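Local coordinates for bartonella effector protein (Bep) substrate of VirB T4SS (PDB 4PY3) that is a Bartonella effector whose N-terminal Fic domain belongs to a family of protein AMP transferases, although its degenerate Fic motif makes that activity doubtful, at residues F85-D88 / D89-A93; R187-R190 / A191-G195; C37-Y40 / A41-I45. One frame throughout, in Å; residues are numbered along the deposited sequence.

Interaction 1 (F85-D88 / D89-A93)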
# COMPACT_ATOMS: atom_id res chain seq x y z
N PHE A 85 -0.35 -1.53 -18.99
CA PHE A 85 0.50 -2.69 -18.89
C PHE A 85 0.19 -3.75 -19.95
O PHE A 85 -0.95 -4.15 -20.11
CB PHE A 85 0.37 -3.34 -17.52
CG PHE A 85 1.28 -4.50 -17.35
CD1 PHE A 85 2.63 -4.29 -17.09
CD2 PHE A 85 0.82 -5.80 -17.50
CE1 PHE A 85 3.50 -5.35 -16.96
CE2 PHE A 85 1.69 -6.87 -17.36
CZ PHE A 85 3.03 -6.65 -17.11
N THR A 86 1.22 -4.19 -20.66
CA THR A 86 1.07 -5.25 -21.66
C THR A 86 1.43 -6.58 -21.04
O THR A 86 2.58 -6.85 -20.72
CB THR A 86 1.92 -5.00 -22.92
OG1 THR A 86 1.53 -3.76 -23.51
CG2 THR A 86 1.70 -6.10 -23.97
N PHE A 87 0.42 -7.42 -20.89
CA PHE A 87 0.61 -8.79 -20.46
C PHE A 87 1.34 -9.63 -21.51
O PHE A 87 1.38 -9.29 -22.68
CB PHE A 87 -0.73 -9.45 -20.15
CG PHE A 87 -1.27 -9.14 -18.80
CD1 PHE A 87 -0.89 -9.88 -17.70
CD2 PHE A 87 -2.19 -8.12 -18.62
CE1 PHE A 87 -1.39 -9.60 -16.44
CE2 PHE A 87 -2.69 -7.83 -17.37
CZ PHE A 87 -2.30 -8.58 -16.28
N ASP A 88 1.90 -10.74 -21.05
CA ASP A 88 2.55 -11.72 -21.89
C ASP A 88 1.59 -12.27 -22.98
O ASP A 88 2.02 -12.61 -24.08
CB ASP A 88 3.08 -12.86 -21.00
CG ASP A 88 3.73 -14.00 -21.78
OD1 ASP A 88 4.69 -13.74 -22.54
OD2 ASP A 88 3.29 -15.16 -21.62
N ASP A 89 0.30 -12.30 -22.66
CA ASP A 89 -0.72 -12.84 -23.55
C ASP A 89 -1.14 -11.83 -24.62
O ASP A 89 -1.98 -12.15 -25.46
CB ASP A 89 -1.95 -13.35 -22.76
CG ASP A 89 -2.72 -12.22 -22.09
OD1 ASP A 89 -2.51 -11.04 -22.47
OD2 ASP A 89 -3.55 -12.54 -21.20
N GLY A 90 -0.57 -10.63 -24.60
CA GLY A 90 -0.85 -9.62 -25.63
C GLY A 90 -1.85 -8.56 -25.21
O GLY A 90 -1.96 -7.52 -25.87
N THR A 91 -2.62 -8.81 -24.15
CA THR A 91 -3.64 -7.85 -23.72
C THR A 91 -3.04 -6.71 -22.95
O THR A 91 -1.96 -6.83 -22.39
CB THR A 91 -4.75 -8.50 -22.87
OG1 THR A 91 -4.20 -9.02 -21.65
CG2 THR A 91 -5.43 -9.62 -23.65
N VAL A 92 -3.77 -5.61 -22.90
CA VAL A 92 -3.29 -4.38 -22.27
C VAL A 92 -4.24 -4.00 -21.14
O VAL A 92 -5.45 -3.83 -21.36
CB VAL A 92 -3.17 -3.24 -23.32
CG1 VAL A 92 -2.64 -1.96 -22.70
CG2 VAL A 92 -2.26 -3.67 -24.45
N ALA A 93 -3.71 -3.84 -19.95
CA ALA A 93 -4.54 -3.58 -18.77
C ALA A 93 -4.26 -2.24 -18.11
O ALA A 93 -3.13 -1.79 -18.01
CB ALA A 93 -4.39 -4.69 -17.75
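Phe85 and Ala93 face each other as an antiparallel hydrogen-bonded pair, and the backbone bonds that begin there zip up a short hairpin. Phe85 N reaches Ala93 O at 3.0 Å, and Ala93 N returns to Phe85 O at 2.8 Å. Thr86 and Val92 form the next, non-hydrogen-bonded pair. Beyond them Phe87 N donates to Thr91 O at 2.9 Å, and Gly90 N closes a type I turn on Phe87 O, arriving from well above that carbonyl's plane. The pattern is that of a type I turn with a G1 bulge: Gly90, at phi 100°, takes backbone angles that would press a CB against the preceding carbonyl.

The side-chain polar bonds gather on one oxygen. Asp89 OD1 accepts from Thr91 N at 2.8 Å, an Asx turn, and Thr91 OG1 meets the syn lone pair of Asp89 OD1, also at 2.8 Å. With Asp89 CG lodged between the backbone N and carbonyl carbon (chi1 67°), the carboxylate folds back over the turn; its other oxygen, OD2, makes a salt bridge with Lys22.

The ring contacts belong to Phe87. Ala93 CB sits at the edge of its ring, 3.6 Å from Phe87 CE2, while one face receives the edge of the Phe85 ring, with Phe85 CE2 over the centre. Lys22 adds a cation-pi contact to Phe87.

A hairpin at this place in a Fic domain is consistent with the flap, which in relatives aligns the target segment. Its chemistry implies a turn fixed twice, by main-chain bonds and by a carboxylate whose charge is probably steadied by Lys22.

Interaction 2 (R187-R190 / A191-G195); sequences RIMR and ACIDG
Met189 turns CG anti to its own nitrogen (chi1 -164°), whereas Ile193, one helical turn on, sets CG1 anti to the carbonyl carbon (chi1 -65°). The two choices bring the side chains alongside each other, pointing the same way, and Met189 CG meets Ile193 CD1 at 4.2 Å. The same torsion of Ile193 lays CG1 close over the backbone, 3.3 Å from Met189 O. On the methionine it is CG, placed by the first torsion, that makes the contact.

Beneath these side chains runs the regular i to i+4 ladder of an alpha helix. Ala191 N binds Arg187 O at 2.9 Å, and Cys192 N binds Ile188 O at 3.0 Å. Ile193 N binds Met189 O, and Asp194 N closes the series on Arg190 O at 2.9 Å with the straightest bond of the four, 172° at the hydrogen. These turns belong to helix 185-197 of the mainly helical Fic domain, packed on both helices 135-152 and 205-214. Ala191 rests on Met207 and Arg187 on Leu210 of the latter, while Cys192 packs against Phe146 and Asn150 of the former.

Cys192 and Ile188 touch more loosely, Ile188 CG2 lying 4.5 Å from Cys192 SG. On the more polar flank, Asp194 curls its carboxylate back toward the main chain, CG standing 3.5 Å from Arg190 O. Although Arg190 and Asp194 carry opposite charges at the spacing of one turn, Arg190 NE stays 6.0 Å from Asp194 OD2, too far for a direct ion pair, though a weak long-range attraction is possible. The arginine turns instead to Glu206, with which it forms a long, weak ion pair.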
# COMPACT_ATOMS: atom_id res chain seq x y z
N ARG A 187 -9.60 -3.52 12.78
CA ARG A 187 -9.29 -2.19 13.29
C ARG A 187 -8.57 -1.33 12.26
O ARG A 187 -8.89 -0.16 12.07
CB ARG A 187 -8.43 -2.29 14.55
CG ARG A 187 -8.16 -0.93 15.18
CD ARG A 187 -7.32 -1.05 16.44
NE ARG A 187 -7.07 0.26 17.03
CZ ARG A 187 -6.21 0.51 18.01
NH1 ARG A 187 -5.49 -0.48 18.55
NH2 ARG A 187 -6.06 1.75 18.44
N ILE A 188 -7.59 -1.92 11.59
CA ILE A 188 -6.83 -1.23 10.56
C ILE A 188 -7.78 -0.75 9.46
O ILE A 188 -7.69 0.39 8.99
CB ILE A 188 -5.72 -2.12 9.96
CG1 ILE A 188 -4.72 -2.51 11.05
CG2 ILE A 188 -4.99 -1.38 8.83
CD1 ILE A 188 -3.74 -3.59 10.65
N MET A 189 -8.70 -1.63 9.06
CA MET A 189 -9.69 -1.28 8.05
C MET A 189 -10.59 -0.14 8.54
O MET A 189 -10.82 0.83 7.82
CB MET A 189 -10.54 -2.51 7.70
CG MET A 189 -11.34 -2.39 6.39
SD MET A 189 -12.24 -3.92 5.96
CE MET A 189 -13.37 -4.19 7.34
N ARG A 190 -11.08 -0.25 9.77
CA ARG A 190 -11.93 0.78 10.37
C ARG A 190 -11.25 2.15 10.32
O ARG A 190 -11.88 3.15 9.98
CB ARG A 190 -12.25 0.44 11.84
CG ARG A 190 -13.33 1.36 12.41
CD ARG A 190 -13.93 0.89 13.74
NE ARG A 190 -12.92 0.38 14.67
CZ ARG A 190 -12.66 -0.92 14.89
NH1 ARG A 190 -13.31 -1.88 14.25
NH2 ARG A 190 -11.72 -1.25 15.77
N ALA A 191 -9.96 2.18 10.63
CA ALA A 191 -9.19 3.42 10.59
C ALA A 191 -9.08 3.96 9.17
O ALA A 191 -9.20 5.17 8.94
CB ALA A 191 -7.82 3.21 11.20
N CYS A 192 -8.83 3.07 8.20
CA CYS A 192 -8.76 3.50 6.80
C CYS A 192 -10.09 4.10 6.36
O CYS A 192 -10.11 5.13 5.68
CB CYS A 192 -8.35 2.33 5.90
SG CYS A 192 -6.63 1.81 6.14
N ILE A 193 -11.19 3.45 6.74
CA ILE A 193 -12.52 3.89 6.33
C ILE A 193 -12.83 5.26 6.93
O ILE A 193 -13.25 6.17 6.21
CB ILE A 193 -13.60 2.85 6.69
CG1 ILE A 193 -13.33 1.55 5.83
CG2 ILE A 193 -14.99 3.46 6.50
CD1 ILE A 193 -14.38 0.44 5.78
N ASP A 194 -12.57 5.42 8.23
CA ASP A 194 -12.72 6.71 8.89
C ASP A 194 -11.92 7.78 8.17
O ASP A 194 -12.42 8.88 7.90
CB ASP A 194 -12.28 6.65 10.36
CG ASP A 194 -13.32 6.03 11.27
OD1 ASP A 194 -14.40 5.64 10.78
OD2 ASP A 194 -13.08 5.94 12.48
N GLY A 195 -10.69 7.45 7.82
CA GLY A 195 -9.83 8.34 7.05
C GLY A 195 -10.44 8.86 5.76
O GLY A 195 -10.12 9.98 5.33

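Interaction 3 (C37-Y40 / A41-I45); sequences CEHY and AKKAI
His39 presents one face of its imidazole to Lys43, whose CG stands above the ring but displaced toward its rim. The chain then runs out past the rim on the NE2 and CE1 side, and Lys43 CE comes within 3.5 Å of His39 NE2 and 3.8 Å of His39 CE1, the two side chains crossing at a slant. Beside this pair the phenol ring of Tyr40 takes His39 ND1 over its centre on one face, so that the imidazole lies next to both a lysine chain and an aromatic face. Tyr40 also meets the ring of His25, the two planes being nearly parallel.

The bend in Lys43 at its second torsion (chi2 -62°) is what brings CE beside those two ring atoms. Its ammonium nitrogen, Lys43 NZ, is 4.4 Å from His39 NE2, and were the histidine protonated the two charges would presumably disfavour a closer approach.

Side chains four residues apart can meet this way because both rise from successive turns of one alpha helix, 30-48, which precedes helix 59-70 in this mainly helical domain. Four i to i+4 bonds carry it through the segments: Ala41 N to Cys37 O and Lys42 N to Glu38 O, each 3.1 Å; Lys43 N to His39 O at 3.2 Å; and Ala44 N to Tyr40 O, the shortest, at 2.9 Å.

Smaller contacts follow the backbone. Ala41 CB lies against Cys37 O, and Lys42 folds close to the previous turn, its CG 3.5 Å from Glu38 O. The charged ends of Glu38 and Lys42 are not in contact, any attraction between them acting over a longer range on this exposed side of the helix.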
# COMPACT_ATOMS: atom_id res chain seq x y z
N CYS A 37 0.29 -16.24 -2.80
CA CYS A 37 0.69 -14.85 -2.78
C CYS A 37 1.31 -14.46 -1.44
O CYS A 37 2.40 -13.88 -1.42
CB CYS A 37 -0.54 -14.00 -3.08
SG CYS A 37 -0.20 -12.43 -3.86
N GLU A 38 0.63 -14.79 -0.33
CA GLU A 38 1.16 -14.54 1.02
C GLU A 38 2.51 -15.25 1.20
O GLU A 38 3.43 -14.70 1.80
CB GLU A 38 0.16 -14.92 2.19
CG GLU A 38 -0.57 -13.69 2.71
CD GLU A 38 -1.69 -14.00 3.68
OE1 GLU A 38 -1.93 -15.20 3.97
OE2 GLU A 38 -2.32 -13.04 4.17
N HIS A 39 2.62 -16.45 0.64
CA HIS A 39 3.86 -17.22 0.73
C HIS A 39 5.06 -16.49 0.14
O HIS A 39 6.07 -16.29 0.82
CB HIS A 39 3.71 -18.59 0.06
CG HIS A 39 4.95 -19.42 0.12
ND1 HIS A 39 5.82 -19.58 -0.93
CD2 HIS A 39 5.47 -20.13 1.15
CE1 HIS A 39 6.82 -20.36 -0.56
NE2 HIS A 39 6.63 -20.70 0.70
N TYR A 40 4.95 -16.07 -1.12
CA TYR A 40 6.06 -15.39 -1.80
C TYR A 40 6.37 -14.02 -1.20
O TYR A 40 7.52 -13.63 -1.12
CB TYR A 40 5.80 -15.28 -3.31
CG TYR A 40 5.97 -16.62 -3.98
CD1 TYR A 40 7.23 -17.21 -4.06
CD2 TYR A 40 4.89 -17.32 -4.51
CE1 TYR A 40 7.42 -18.44 -4.66
CE2 TYR A 40 5.07 -18.55 -5.11
CZ TYR A 40 6.34 -19.10 -5.18
OH TYR A 40 6.52 -20.32 -5.77
N ALA A 41 5.33 -13.29 -0.80
CA ALA A 41 5.49 -12.00 -0.16
C ALA A 41 6.37 -12.12 1.08
O ALA A 41 7.30 -11.34 1.27
CB ALA A 41 4.14 -11.40 0.20
N LYS A 42 6.10 -13.14 1.90
CA LYS A 42 6.90 -13.40 3.09
C LYS A 42 8.36 -13.70 2.75
O LYS A 42 9.27 -13.22 3.43
CB LYS A 42 6.28 -14.54 3.94
CG LYS A 42 5.15 -14.05 4.83
CD LYS A 42 4.68 -15.11 5.80
CE LYS A 42 3.80 -16.15 5.13
NZ LYS A 42 3.30 -17.14 6.12
N LYS A 43 8.58 -14.49 1.71
CA LYS A 43 9.95 -14.81 1.28
C LYS A 43 10.69 -13.57 0.83
O LYS A 43 11.87 -13.42 1.11
CB LYS A 43 9.94 -15.85 0.16
CG LYS A 43 9.42 -17.21 0.51
CD LYS A 43 10.23 -17.89 1.58
CE LYS A 43 9.76 -19.34 1.66
NZ LYS A 43 10.74 -20.29 2.21
N ALA A 44 9.99 -12.69 0.12
CA ALA A 44 10.59 -11.49 -0.44
C ALA A 44 10.95 -10.51 0.67
O ALA A 44 11.99 -9.85 0.60
CB ALA A 44 9.66 -10.85 -1.45
N ILE A 45 10.11 -10.44 1.70
CA ILE A 45 10.36 -9.58 2.85
C ILE A 45 11.68 -9.97 3.54
O ILE A 45 12.43 -9.10 4.00
CB ILE A 45 9.18 -9.59 3.84

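In the fold
All three contacts are local, yet they sample distant parts of the domain. Along the chain, interaction 3 comes first, followed by interaction 1 and then interaction 2. The hairpin of interaction 1 and the helical turns of interaction 2 lie on opposite sides of the chain's centre, about 34 Å apart between centres and about 25 Å at the nearest atoms. Interaction 3 stands about 24 Å from each of them, centre to centre; its nearest atoms come within about 13 Å of interaction 1 and about 12 Å of interaction 2, without touching. If the hairpin is the flap, interaction 1 would be the one concerned with holding a target; the other two lie within helices 185-197 and 30-48.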